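Local structure of fatty acid metabolism regulator protein (Bacillus subtilis, 1VI0) at residues 8-13 and 46-51; 18-23 and 32-37; 79-84 and 143-148; 83-88 and 130-135; 105-110 and 165-170. The protein represses genes of fatty acid transport and beta-oxidation as a DNA-binding homodimer of the TetR family, and is kept from DNA by long-chain fatty acyl-CoA. One frame throughout, in Å; residues are numbered along the deposited sequence. Where two conformers were deposited one is given.

Contact 1 (8-13 and 46-51); sequences PKYMQI and YLYFKN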
# COMPACT_ATOMS: atom_id res chain seq x y z
N PRO A 8 26.79 -13.31 -10.70
CA PRO A 8 26.51 -13.78 -12.08
C PRO A 8 26.08 -12.62 -12.95
O PRO A 8 25.60 -11.63 -12.38
CB PRO A 8 25.44 -14.82 -11.90
CG PRO A 8 25.47 -15.20 -10.45
CD PRO A 8 25.81 -13.89 -9.74
N LYS A 9 26.30 -12.67 -14.26
CA LYS A 9 25.99 -11.50 -15.11
C LYS A 9 24.56 -11.07 -14.95
O LYS A 9 24.28 -9.91 -14.56
CB LYS A 9 26.47 -11.74 -16.54
CG LYS A 9 27.91 -11.22 -16.76
CD LYS A 9 28.86 -12.24 -17.38
CE LYS A 9 30.26 -11.64 -17.52
NZ LYS A 9 31.31 -12.65 -17.86
N TYR A 10 23.60 -11.97 -15.05
CA TYR A 10 22.19 -11.60 -14.83
C TYR A 10 21.99 -11.10 -13.41
O TYR A 10 21.65 -9.91 -13.25
CB TYR A 10 21.28 -12.73 -15.20
CG TYR A 10 19.79 -12.52 -15.12
CD1 TYR A 10 19.06 -12.11 -16.23
CD2 TYR A 10 19.10 -12.77 -13.94
CE1 TYR A 10 17.69 -11.94 -16.15
CE2 TYR A 10 17.73 -12.63 -13.86
CZ TYR A 10 17.03 -12.19 -14.95
OH TYR A 10 15.66 -12.04 -14.93
N MSE A 11 22.35 -11.87 -12.38
CA MSE A 11 22.19 -11.39 -11.01
C MSE A 11 23.05 -10.24 -10.63
O MSE A 11 22.61 -9.40 -9.80
CB MSE A 11 22.27 -12.56 -10.01
CG MSE A 11 21.16 -13.59 -10.27
SE MSE A 11 19.44 -12.89 -9.74
CE MSE A 11 19.95 -12.03 -8.11
N GLN A 12 24.23 -10.02 -11.22
CA GLN A 12 25.03 -8.85 -10.92
C GLN A 12 24.26 -7.57 -11.32
O GLN A 12 24.39 -6.52 -10.71
CB GLN A 12 26.33 -8.82 -11.74
CG GLN A 12 27.45 -9.69 -11.18
CD GLN A 12 28.65 -9.59 -12.13
OE1 GLN A 12 29.33 -8.56 -12.07
NE2 GLN A 12 28.80 -10.60 -12.96
N ILE A 13 23.61 -7.71 -12.50
CA ILE A 13 22.82 -6.57 -12.98
C ILE A 13 21.59 -6.35 -12.10
O ILE A 13 21.31 -5.20 -11.74
CB ILE A 13 22.39 -6.78 -14.45
CG1 ILE A 13 23.63 -6.61 -15.36
CG2 ILE A 13 21.31 -5.79 -14.85
CD1 ILE A 13 23.47 -7.37 -16.68
N TYR A 46 21.43 -5.12 -22.16
CA TYR A 46 20.49 -5.48 -23.19
C TYR A 46 20.59 -6.91 -23.64
O TYR A 46 19.63 -7.57 -24.05
CB TYR A 46 20.61 -4.53 -24.40
CG TYR A 46 20.12 -3.15 -24.05
CD1 TYR A 46 18.82 -2.94 -23.61
CD2 TYR A 46 21.00 -2.06 -24.16
CE1 TYR A 46 18.41 -1.66 -23.29
CE2 TYR A 46 20.59 -0.79 -23.83
CZ TYR A 46 19.29 -0.61 -23.40
OH TYR A 46 18.86 0.66 -23.13
N LEU A 47 21.77 -7.52 -23.48
CA LEU A 47 21.89 -8.95 -23.78
C LEU A 47 20.94 -9.73 -22.88
O LEU A 47 20.40 -10.75 -23.27
CB LEU A 47 23.34 -9.35 -23.59
CG LEU A 47 23.89 -10.68 -24.05
CD1 LEU A 47 23.86 -11.68 -22.90
CD2 LEU A 47 23.21 -11.25 -25.28
N TYR A 48 20.61 -9.21 -21.69
CA TYR A 48 19.71 -9.95 -20.80
C TYR A 48 18.35 -9.34 -20.63
O TYR A 48 17.41 -10.08 -20.22
CB TYR A 48 20.40 -10.04 -19.40
CG TYR A 48 21.65 -10.92 -19.46
CD1 TYR A 48 21.49 -12.29 -19.54
CD2 TYR A 48 22.91 -10.40 -19.38
CE1 TYR A 48 22.60 -13.13 -19.57
CE2 TYR A 48 24.03 -11.22 -19.41
CZ TYR A 48 23.86 -12.58 -19.48
OH TYR A 48 24.95 -13.44 -19.53
N PHE A 49 18.18 -8.04 -20.82
CA PHE A 49 16.93 -7.34 -20.60
C PHE A 49 16.48 -6.49 -21.81
O PHE A 49 17.34 -5.89 -22.47
CB PHE A 49 17.02 -6.40 -19.38
CG PHE A 49 17.42 -7.15 -18.13
CD1 PHE A 49 16.46 -7.87 -17.42
CD2 PHE A 49 18.75 -7.21 -17.76
CE1 PHE A 49 16.82 -8.58 -16.29
CE2 PHE A 49 19.10 -7.93 -16.63
CZ PHE A 49 18.16 -8.63 -15.92
N LYS A 50 15.19 -6.27 -21.93
CA LYS A 50 14.61 -5.47 -22.99
C LYS A 50 14.80 -3.98 -22.85
O LYS A 50 14.86 -3.25 -23.88
CB LYS A 50 13.09 -5.70 -23.07
CG LYS A 50 12.69 -7.13 -23.43
CD LYS A 50 11.20 -7.12 -23.76
CE LYS A 50 10.53 -8.42 -23.90
NZ LYS A 50 11.18 -9.43 -24.74
N ASN A 51 14.67 -3.47 -21.63
CA ASN A 51 14.75 -2.08 -21.28
C ASN A 51 14.67 -1.95 -19.72
O ASN A 51 14.63 -3.01 -19.07
CB ASN A 51 13.55 -1.31 -21.85
CG ASN A 51 12.25 -2.08 -21.66
OD1 ASN A 51 12.01 -2.75 -20.64
ND2 ASN A 51 11.43 -2.08 -22.71

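Contact 2 (18-23 and 32-37); sequences VEVIAE and SKIAKQ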
# COMPACT_ATOMS: atom_id res chain seq x y z
N VAL A 18 18.97 -2.92 -8.06
CA VAL A 18 18.34 -2.60 -6.76
C VAL A 18 18.94 -1.36 -6.15
O VAL A 18 18.28 -0.48 -5.65
CB VAL A 18 18.46 -3.79 -5.79
CG1 VAL A 18 17.98 -3.37 -4.39
CG2 VAL A 18 17.62 -4.94 -6.28
N GLU A 19 20.27 -1.31 -6.15
CA GLU A 19 21.01 -0.20 -5.59
C GLU A 19 20.73 1.12 -6.26
O GLU A 19 20.39 2.12 -5.61
CB GLU A 19 22.51 -0.52 -5.70
CG GLU A 19 23.27 0.37 -4.71
CD GLU A 19 24.32 1.20 -5.42
OE1 GLU A 19 23.96 1.96 -6.36
OE2 GLU A 19 25.50 1.08 -5.02
N VAL A 20 20.85 1.15 -7.60
CA VAL A 20 20.64 2.38 -8.34
C VAL A 20 19.22 2.88 -8.22
O VAL A 20 19.00 4.06 -7.95
CB VAL A 20 21.02 2.18 -9.83
CG1 VAL A 20 20.65 3.40 -10.63
CG2 VAL A 20 22.50 1.83 -9.97
N ILE A 21 18.26 1.98 -8.36
CA ILE A 21 16.83 2.34 -8.26
C ILE A 21 16.50 2.83 -6.85
O ILE A 21 15.79 3.83 -6.66
CB ILE A 21 15.95 1.17 -8.67
CG1 ILE A 21 16.02 0.84 -10.17
CG2 ILE A 21 14.52 1.33 -8.24
CD1 ILE A 21 15.67 -0.62 -10.44
N ALA A 22 17.12 2.25 -5.82
CA ALA A 22 16.86 2.66 -4.45
C ALA A 22 17.44 4.06 -4.22
O ALA A 22 16.77 4.93 -3.71
CB ALA A 22 17.52 1.68 -3.47
N GLU A 23 18.68 4.23 -4.67
CA GLU A 23 19.42 5.45 -4.51
C GLU A 23 18.94 6.59 -5.38
O GLU A 23 18.85 7.72 -4.88
CB GLU A 23 20.93 5.20 -4.75
CG GLU A 23 21.54 4.37 -3.62
CD GLU A 23 22.89 3.78 -3.97
OE1 GLU A 23 23.38 2.95 -3.15
OE2 GLU A 23 23.49 4.10 -5.02
N SER A 32 22.31 3.03 -18.59
CA SER A 32 23.70 3.44 -18.47
C SER A 32 24.16 3.51 -17.02
O SER A 32 25.26 3.08 -16.71
CB SER A 32 23.95 4.78 -19.16
OG SER A 32 23.33 5.83 -18.42
N LYS A 33 23.32 4.05 -16.13
CA LYS A 33 23.68 4.18 -14.71
C LYS A 33 23.81 2.81 -14.06
O LYS A 33 24.72 2.55 -13.27
CB LYS A 33 22.64 5.04 -13.98
CG LYS A 33 22.40 6.40 -14.64
CD LYS A 33 21.52 7.30 -13.79
CE LYS A 33 21.04 8.50 -14.61
NZ LYS A 33 22.18 9.13 -15.34
N ILE A 34 22.91 1.89 -14.42
CA ILE A 34 22.93 0.52 -13.89
C ILE A 34 24.17 -0.21 -14.38
O ILE A 34 24.87 -0.89 -13.61
CB ILE A 34 21.64 -0.23 -14.28
CG1 ILE A 34 20.43 0.52 -13.73
CG2 ILE A 34 21.70 -1.68 -13.83
CD1 ILE A 34 19.09 -0.03 -14.10
N ALA A 35 24.45 -0.07 -15.69
CA ALA A 35 25.65 -0.65 -16.28
C ALA A 35 26.91 -0.20 -15.55
O ALA A 35 27.71 -1.03 -15.11
CB ALA A 35 25.73 -0.26 -17.76
N LYS A 36 27.03 1.10 -15.32
CA LYS A 36 28.16 1.66 -14.58
C LYS A 36 28.23 1.05 -13.20
O LYS A 36 29.24 0.43 -12.82
CB LYS A 36 27.99 3.19 -14.47
N GLN A 37 27.10 1.09 -12.47
CA GLN A 37 27.04 0.45 -11.17
C GLN A 37 27.43 -1.01 -11.22
O GLN A 37 28.15 -1.48 -10.31
CB GLN A 37 25.64 0.63 -10.55
CG GLN A 37 25.48 -0.18 -9.25
CD GLN A 37 26.27 0.44 -8.11
OE1 GLN A 37 26.40 1.67 -8.04
NE2 GLN A 37 26.79 -0.41 -7.23

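Contact 3 (79-84 and 143-148); sequences ATAKEK and GEIKEG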
# COMPACT_ATOMS: atom_id res chain seq x y z
N ALA A 79 2.19 -26.79 11.58
CA ALA A 79 0.91 -27.44 11.57
C ALA A 79 -0.25 -26.48 11.28
O ALA A 79 -0.93 -26.60 10.26
CB ALA A 79 0.62 -28.13 12.91
N THR A 80 -0.39 -25.46 12.12
CA THR A 80 -1.56 -24.62 12.09
C THR A 80 -1.44 -23.41 11.17
O THR A 80 -0.35 -23.00 10.79
CB THR A 80 -1.93 -24.14 13.54
OG1 THR A 80 -0.92 -23.19 13.91
CG2 THR A 80 -1.84 -25.33 14.51
N ALA A 81 -2.59 -22.86 10.84
CA ALA A 81 -2.61 -21.65 10.00
C ALA A 81 -1.87 -20.53 10.73
O ALA A 81 -1.09 -19.81 10.10
CB ALA A 81 -4.05 -21.28 9.72
N LYS A 82 -2.06 -20.42 12.07
CA LYS A 82 -1.36 -19.37 12.83
C LYS A 82 0.14 -19.57 12.76
O LYS A 82 0.86 -18.61 12.51
CB LYS A 82 -1.88 -19.32 14.26
CG LYS A 82 -1.11 -18.37 15.19
CD LYS A 82 -1.74 -18.34 16.61
CE LYS A 82 -0.95 -17.28 17.41
NZ LYS A 82 -1.41 -17.27 18.82
N GLU A 83 0.65 -20.81 12.90
CA GLU A 83 2.08 -21.09 12.76
C GLU A 83 2.63 -20.76 11.40
O GLU A 83 3.70 -20.13 11.21
CB GLU A 83 2.30 -22.60 13.08
CG GLU A 83 2.22 -22.88 14.56
CD GLU A 83 2.07 -24.36 14.90
OE1 GLU A 83 1.68 -25.18 14.07
OE2 GLU A 83 2.33 -24.67 16.10
N LYS A 84 1.88 -21.12 10.34
CA LYS A 84 2.32 -20.70 8.99
C LYS A 84 2.37 -19.20 8.82
O LYS A 84 3.33 -18.68 8.24
CB LYS A 84 1.41 -21.35 7.94
CG LYS A 84 1.48 -22.89 8.00
CD LYS A 84 0.43 -23.43 7.00
CE LYS A 84 0.12 -24.90 7.21
NZ LYS A 84 1.28 -25.77 6.94
N GLY A 143 -11.01 -26.19 10.78
CA GLY A 143 -11.84 -25.57 11.84
C GLY A 143 -11.02 -24.57 12.64
O GLY A 143 -11.52 -24.03 13.67
N GLU A 144 -9.86 -24.16 12.17
CA GLU A 144 -9.06 -23.14 12.91
C GLU A 144 -9.45 -21.73 12.54
O GLU A 144 -9.10 -20.75 13.27
CB GLU A 144 -7.57 -23.29 12.60
CG GLU A 144 -6.68 -22.26 13.30
CD GLU A 144 -5.23 -22.35 12.88
OE1 GLU A 144 -4.93 -23.21 12.03
OE2 GLU A 144 -4.41 -21.54 13.36
N ILE A 145 -10.13 -21.50 11.44
CA ILE A 145 -10.42 -20.14 10.94
C ILE A 145 -11.87 -19.79 11.17
O ILE A 145 -12.76 -20.63 11.05
CB ILE A 145 -10.07 -20.05 9.44
CG1 ILE A 145 -8.58 -20.20 9.22
CG2 ILE A 145 -10.58 -18.77 8.80
CD1 ILE A 145 -7.69 -19.28 9.99
N LYS A 146 -12.13 -18.54 11.54
CA LYS A 146 -13.45 -18.05 11.89
C LYS A 146 -14.48 -18.36 10.81
O LYS A 146 -14.27 -18.03 9.64
CB LYS A 146 -13.36 -16.51 12.00
CG LYS A 146 -14.68 -15.84 12.25
CD LYS A 146 -14.73 -15.11 13.58
CE LYS A 146 -15.52 -13.83 13.45
NZ LYS A 146 -16.95 -14.08 13.14
N GLU A 147 -15.63 -18.89 11.22
CA GLU A 147 -16.69 -19.14 10.24
C GLU A 147 -17.14 -17.85 9.61
O GLU A 147 -17.22 -16.78 10.23
CB GLU A 147 -17.85 -19.89 10.88
CG GLU A 147 -18.75 -20.64 9.93
CD GLU A 147 -20.18 -20.75 10.40
OE1 GLU A 147 -20.39 -20.87 11.64
OE2 GLU A 147 -21.11 -20.72 9.54
N GLY A 148 -17.43 -17.88 8.31
CA GLY A 148 -17.92 -16.69 7.63
C GLY A 148 -16.84 -15.77 7.09
O GLY A 148 -17.15 -14.77 6.40

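Contact 4 (83-88 and 130-135); sequences EKLALV and NILDGI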
# COMPACT_ATOMS: atom_id res chain seq x y z
N GLU A 83 0.65 -20.81 12.90
CA GLU A 83 2.08 -21.09 12.76
C GLU A 83 2.63 -20.76 11.40
O GLU A 83 3.70 -20.13 11.21
CB GLU A 83 2.30 -22.60 13.08
CG GLU A 83 2.22 -22.88 14.56
CD GLU A 83 2.07 -24.36 14.90
OE1 GLU A 83 1.68 -25.18 14.07
OE2 GLU A 83 2.33 -24.67 16.10
N LYS A 84 1.88 -21.12 10.34
CA LYS A 84 2.32 -20.70 8.99
C LYS A 84 2.37 -19.20 8.82
O LYS A 84 3.33 -18.68 8.24
CB LYS A 84 1.41 -21.35 7.94
CG LYS A 84 1.48 -22.89 8.00
CD LYS A 84 0.43 -23.43 7.00
CE LYS A 84 0.12 -24.90 7.21
NZ LYS A 84 1.28 -25.77 6.94
N LEU A 85 1.36 -18.46 9.29
CA LEU A 85 1.36 -16.99 9.14
C LEU A 85 2.48 -16.37 9.94
O LEU A 85 3.15 -15.44 9.48
CB LEU A 85 -0.01 -16.50 9.63
CG LEU A 85 -1.15 -16.81 8.64
CD1 LEU A 85 -2.45 -16.21 9.20
CD2 LEU A 85 -0.82 -16.13 7.30
N ALA A 86 2.75 -16.99 11.12
CA ALA A 86 3.90 -16.48 11.89
C ALA A 86 5.19 -16.53 11.09
O ALA A 86 5.98 -15.53 11.11
CB ALA A 86 4.02 -17.25 13.19
N LEU A 87 5.40 -17.56 10.35
CA LEU A 87 6.57 -17.76 9.51
C LEU A 87 6.56 -16.76 8.35
O LEU A 87 7.60 -16.09 8.12
CB LEU A 87 6.66 -19.20 9.05
CG LEU A 87 8.10 -19.65 8.68
CD1 LEU A 87 9.10 -19.10 9.70
CD2 LEU A 87 8.13 -21.17 8.70
N VAL A 88 5.42 -16.64 7.69
CA VAL A 88 5.31 -15.66 6.62
C VAL A 88 5.66 -14.27 7.12
O VAL A 88 6.47 -13.62 6.45
CB VAL A 88 3.86 -15.61 6.03
CG1 VAL A 88 3.80 -14.49 5.04
CG2 VAL A 88 3.62 -16.96 5.32
N ASN A 130 -1.36 -16.31 -3.25
CA ASN A 130 -1.80 -17.71 -3.35
C ASN A 130 -1.39 -18.48 -2.06
O ASN A 130 -2.17 -19.27 -1.61
CB ASN A 130 -1.19 -18.43 -4.52
CG ASN A 130 -1.80 -18.14 -5.86
OD1 ASN A 130 -1.15 -18.42 -6.91
ND2 ASN A 130 -2.98 -17.57 -5.90
N ILE A 131 -0.18 -18.21 -1.56
CA ILE A 131 0.28 -18.87 -0.31
C ILE A 131 -0.62 -18.50 0.83
O ILE A 131 -1.09 -19.42 1.59
CB ILE A 131 1.75 -18.53 -0.04
CG1 ILE A 131 2.63 -19.28 -1.04
CG2 ILE A 131 2.12 -18.93 1.40
CD1 ILE A 131 4.08 -18.83 -0.96
N LEU A 132 -1.00 -17.23 0.99
CA LEU A 132 -1.93 -16.76 1.99
C LEU A 132 -3.30 -17.37 1.88
O LEU A 132 -3.87 -17.96 2.82
CB LEU A 132 -2.10 -15.22 2.04
CG LEU A 132 -0.80 -14.43 2.25
CD1 LEU A 132 -1.07 -12.91 2.17
CD2 LEU A 132 -0.18 -14.75 3.60
N ASP A 133 -3.75 -17.58 0.58
CA ASP A 133 -5.07 -18.17 0.39
C ASP A 133 -5.08 -19.65 0.83
O ASP A 133 -6.07 -20.05 1.48
CB ASP A 133 -5.42 -18.15 -1.11
CG ASP A 133 -5.88 -16.79 -1.59
OD1 ASP A 133 -5.73 -15.78 -0.87
OD2 ASP A 133 -6.42 -16.69 -2.73
N GLY A 134 -4.06 -20.37 0.53
CA GLY A 134 -3.91 -21.81 0.90
C GLY A 134 -3.82 -21.91 2.43
O GLY A 134 -4.34 -22.82 3.06
N ILE A 135 -3.04 -21.06 3.08
CA ILE A 135 -3.02 -21.11 4.57
C ILE A 135 -4.41 -20.97 5.13
O ILE A 135 -4.90 -21.70 6.00
CB ILE A 135 -2.08 -20.02 5.12
CG1 ILE A 135 -0.63 -20.28 4.78
CG2 ILE A 135 -2.33 -19.86 6.62
CD1 ILE A 135 0.28 -19.07 5.00

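Contact 5 (105-110 and 165-170); sequences VTQLEL and TVTTWV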
# COMPACT_ATOMS: atom_id res chain seq x y z
N VAL A 105 13.04 -0.29 -2.67
CA VAL A 105 12.52 -0.74 -3.97
C VAL A 105 11.11 -1.30 -3.82
O VAL A 105 10.18 -0.81 -4.48
CB VAL A 105 13.46 -1.68 -4.68
CG1 VAL A 105 12.77 -2.38 -5.90
CG2 VAL A 105 14.75 -1.01 -5.18
N THR A 106 10.86 -2.21 -2.86
CA THR A 106 9.58 -2.84 -2.68
C THR A 106 8.52 -1.89 -2.18
O THR A 106 7.38 -2.00 -2.63
CB THR A 106 9.62 -4.12 -1.82
OG1 THR A 106 10.03 -3.73 -0.49
CG2 THR A 106 10.63 -5.15 -2.36
N GLN A 107 8.83 -0.96 -1.25
CA GLN A 107 7.85 -0.10 -0.67
C GLN A 107 7.58 1.19 -1.42
O GLN A 107 6.50 1.79 -1.26
CB GLN A 107 8.22 0.23 0.79
CG GLN A 107 8.38 -1.03 1.63
CD GLN A 107 7.32 -2.08 1.45
OE1 GLN A 107 7.58 -3.12 0.87
NE2 GLN A 107 6.11 -1.91 1.97
N LEU A 108 8.56 1.59 -2.24
CA LEU A 108 8.44 2.82 -2.98
C LEU A 108 8.61 2.64 -4.48
O LEU A 108 7.63 2.91 -5.21
CB LEU A 108 9.50 3.84 -2.50
CG LEU A 108 9.12 4.91 -1.50
CD1 LEU A 108 7.85 4.69 -0.75
CD2 LEU A 108 10.30 5.15 -0.52
N GLU A 109 9.75 2.15 -4.93
CA GLU A 109 10.03 2.11 -6.38
C GLU A 109 9.23 1.19 -7.23
O GLU A 109 9.00 1.46 -8.43
CB GLU A 109 11.55 1.96 -6.59
CG GLU A 109 12.34 3.06 -5.85
CD GLU A 109 12.00 4.45 -6.30
OE1 GLU A 109 11.48 4.66 -7.45
OE2 GLU A 109 12.21 5.38 -5.51
N LEU A 110 8.77 0.05 -6.77
CA LEU A 110 7.94 -0.85 -7.53
C LEU A 110 6.50 -0.37 -7.61
O LEU A 110 5.71 -0.98 -8.36
CB LEU A 110 7.99 -2.25 -6.90
CG LEU A 110 9.01 -3.21 -7.46
CD1 LEU A 110 9.24 -4.40 -6.52
CD2 LEU A 110 8.67 -3.67 -8.85
N THR A 165 2.94 -2.23 7.63
CA THR A 165 3.96 -2.25 8.73
C THR A 165 5.33 -1.99 8.17
O THR A 165 6.12 -1.13 8.69
CB THR A 165 3.85 -3.53 9.58
OG1 THR A 165 2.53 -3.64 10.12
CG2 THR A 165 4.82 -3.33 10.77
N VAL A 166 5.67 -2.57 7.01
CA VAL A 166 6.95 -2.36 6.35
C VAL A 166 7.01 -0.91 5.87
O VAL A 166 8.01 -0.21 6.06
CB VAL A 166 7.17 -3.36 5.21
CG1 VAL A 166 8.57 -3.08 4.62
CG2 VAL A 166 7.19 -4.81 5.75
N THR A 167 6.00 -0.42 5.20
CA THR A 167 6.01 0.99 4.70
C THR A 167 6.22 1.99 5.82
O THR A 167 7.07 2.91 5.70
CB THR A 167 4.69 1.22 3.96
OG1 THR A 167 4.73 0.49 2.74
CG2 THR A 167 4.52 2.71 3.65
N THR A 168 5.61 1.82 6.96
CA THR A 168 5.76 2.73 8.10
C THR A 168 7.20 2.70 8.56
O THR A 168 7.82 3.79 8.70
CB THR A 168 4.73 2.38 9.17
OG1 THR A 168 3.39 2.68 8.67
CG2 THR A 168 4.97 3.21 10.42
N TRP A 169 7.81 1.53 8.66
CA TRP A 169 9.25 1.42 9.01
C TRP A 169 10.15 2.02 7.96
O TRP A 169 11.06 2.84 8.26
CB TRP A 169 9.48 -0.06 9.19
CG TRP A 169 10.88 -0.50 9.24
CD1 TRP A 169 11.71 -0.47 10.32
CD2 TRP A 169 11.61 -1.15 8.21
NE1 TRP A 169 12.90 -1.03 10.04
CE2 TRP A 169 12.86 -1.49 8.72
CE3 TRP A 169 11.26 -1.55 6.87
CZ2 TRP A 169 13.83 -2.12 7.97
CZ3 TRP A 169 12.23 -2.17 6.15
CH2 TRP A 169 13.50 -2.48 6.68
N VAL A 170 9.81 1.83 6.66
CA VAL A 170 10.62 2.54 5.62
C VAL A 170 10.48 4.02 5.73
O VAL A 170 11.50 4.79 5.62
CB VAL A 170 10.22 2.02 4.23
CG1 VAL A 170 10.71 3.04 3.16
CG2 VAL A 170 10.75 0.67 3.92
O HOH W 1 4.18 2.08 0.27

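Contact 1 (8-13 and 46-51)
The rings of Tyr10 and Phe49 carry the aromatic part of this contact. Their planes are 25° from parallel but slid past one another, with centroids 4.9 Å apart, so that overlap is slight, CE1 of Tyr10 lying 3.4 Å from CZ of Phe49. Tyr10 reaches this place because its CG stands anti to the backbone N (chi1 -176°), which sends the ring across to the 46-51 segment. There the edge of the Tyr10 ring also meets the CB of Tyr48.

Aliphatic contacts fill in beside the rings. Ile13 divides its two branches: CG2 approaches CE2 of Phe49 at 3.6 Å, whereas CD1 lies 4.1 Å from CD2 of Tyr48. Further out, the CB of Lys9 rests 3.8 Å from the Tyr48 OH, and the backbone N of Tyr10 lies over one face of the Tyr48 ring. No hydrogen bond joins the segments. Phe49 also packs on Asp54 and Ile55 of helix 52-75, and Tyr10 on Ser58 of that helix. The first helix of the TetR-type domain is thus packed against the end of helix 42-48, the second helix of the predicted helix-turn-helix.

Contact 2 (18-23 and 32-37)
Val20 faces helix 31-38 and makes the apolar part of the contact with both of its methyl groups. CG2, placed beside the backbone N and anti to the carbonyl carbon, comes 3.4 Å from the CB of Gln37 and touches its CG as well. The other methyl, CG1, stands anti to the backbone N (chi1 173°) and lies 4.2 Å from CG1 of Ile34. It is equally near the CB of Lys33, whose longer chain then leads off from the contact. Ile34 extends the apolar layer to Ile55 of helix 52-75.

The polar part lies to one side of Val20, where the carboxylate of Glu19 and the amide of Gln37 cross with their planes 59° apart. OE2 of Glu19 is 3.0 Å from NE2 of Gln37, but the angle is too poor for a hydrogen bond. Oxygen also faces oxygen, OE1 of Glu19 lying 3.0 Å from OE1 of Gln37, two acceptors with no bond between them.

The short helical segments cross at 127°, with axes 9.5 Å apart at their closest. This is the packing of the first helix of a TetR-type DNA-binding domain on the leading helix of its predicted helix-turn-helix motif.

Contact 3 (79-84 and 143-148)
Glu144 brings its carboxylate end-on to the start of helix 81-97 and, in the conformer described, one of two, takes two backbone N-H groups there, one with each oxygen. OE1 uses its syn lone pair to accept from Ala81 N at 2.6 Å, while OE2 accepts from Lys82 N at 2.9 Å, also from the syn side but 24° out of the carboxylate plane. Both bonds have N-H...O angles of 153°. The Glu144 chain is fully stretched, with CG anti to the backbone N (chi1 179°), which carries the acid from the loop to the first turn. The negative group probably gains from the helix dipole at this end. The CB of Lys82 borders OE2, and beside the acid CD1 of Ile145 packs on the Ala81 CB.

In the next shell, Thr80 and Glu83 form a capping box that shapes this turn. Glu83 N donates to Thr80 OG1 at 3.0 Å, and Thr80 N returns a nearly straight bond to Glu83 OE1 at 2.9 Å.

Farther out, Gly143 ends helix 115-141 in a Schellman motif, and Lys82 NZ forms a salt bridge with Glu187 of helix 182-191. Ala81 also touches Ile135 of helix 115-141. The second subunit takes a backbone hydrogen bond with Glu144 and packs its His194 on that residue, placing the junction between three helices and the dimer partner.

Contact 4 (83-88 and 130-135)
Ile135 points at helix 81-97, where its branches share out Lys84, Leu85 and Val88, with CD1 reaching all three. Both branches start at CB: CG1 lies beside the backbone N and anti to the carbonyl carbon (chi1 -67°), leaving CG2 anti to the N. The CG2 methyl comes 3.8 Å from the CG of Leu85 and is almost as near to its CD2; Leu85 has two conformers, and its distances hold for the one described. Along the other branch, CG1 runs past the base of Lys84, 3.9 Å from that residue's CB and 4.0 Å from its CD, the two chains sliding by each other in opposite directions. At the tip, CD1 sits among three side chains: the CB of Lys84, the CD2 of Leu85 at 3.9 Å from CD1 of Ile135, and the CG2 of Val88 at 4.0 Å from that same methyl.

This is antiparallel helix packing within the all-helical C-terminal region of a TetR-family regulator. The two short segments run at 159° to each other, their axes 10.6 Å apart at closest approach, and no hydrogen bond passes between them.

One turn before Ile135, Leu132 continues the apolar seam. Its CD2 meets CD2 of Leu85 at 4.0 Å, the two side chains crossing at about a right angle, and also touches CG1 of Val88. The seam is closed over by other helices: Leu85 and Leu132 both rest on Ile158 of helix 151-171, and Val88 touches Met71 of helix 52-75. The ammonium of Lys84 turns away from the seam to the carbonyl oxygens of Ile75 and Lys78. Ile193 of the second subunit packs on Leu85.

Contact 5 (105-110 and 165-170)
Beside the dodecyl-CoA pocket, to which Thr106 belongs, Gln107 reaches from a pi-type turn of helix 100-109 to Thr167 of helix 151-171. The short helical segments 105-109 and 165-170 cross at -78°, and Gln107 spans the crossing. Its chain bends at chi2, and the amide passes across Val166, whose CG1 is 3.6 Å from the CD of Gln107. At the end of the amide, NE2 donates to Thr167 OG1 at 2.9 Å, with an N-H...O angle of 151° and the hydroxyl tilted 15° from the amide plane. Asp163 OD1 is a second acceptor for NE2.

A water makes the other bridge, donating to Gln107 O at 2.8 Å and lying 3.0 Å from Thr167 OG1. Apolar groups flank the polar ones: CG2 of Val170 is 3.7 Å from CG of Gln107, and its CG1 is 4.3 Å from CD2 of Leu108. Val166 also packs on Phe93 and Leu96 of helix 81-97, and Arg111 of the second subunit packs on Thr167.

With Thr167 OG1 and Asp163 OD1 both accepting from NE2, and the amide lying against Val166, the buried nitrogen is satisfied and the rotation of the group is probably fixed, about 5 Å from the bound ligand.

Contacts 1 and 2 share helix 9-24 in the DNA-binding domain, with centres 12 Å apart; contact 2 is nested along the chain inside the loop closed by contact 1. The other three follow in the C-terminal region. Contacts 3 and 4 share helix 81-97, have centres about 10 Å apart and occupy the far side of the chain's centre, their own centres about 42 and 32 Å from that of contact 1. Contact 5 lies between, its centre 18 Å from that of contact 2, which it touches through Ile21 and Glu109, and 21 Å from that of contact 4. Its segments alternate with those of contacts 3 and 4 along the chain. Helix 100-109, beside the acyl-CoA pocket, therefore abuts the DNA-binding domain directly, a plausible route for ligand control.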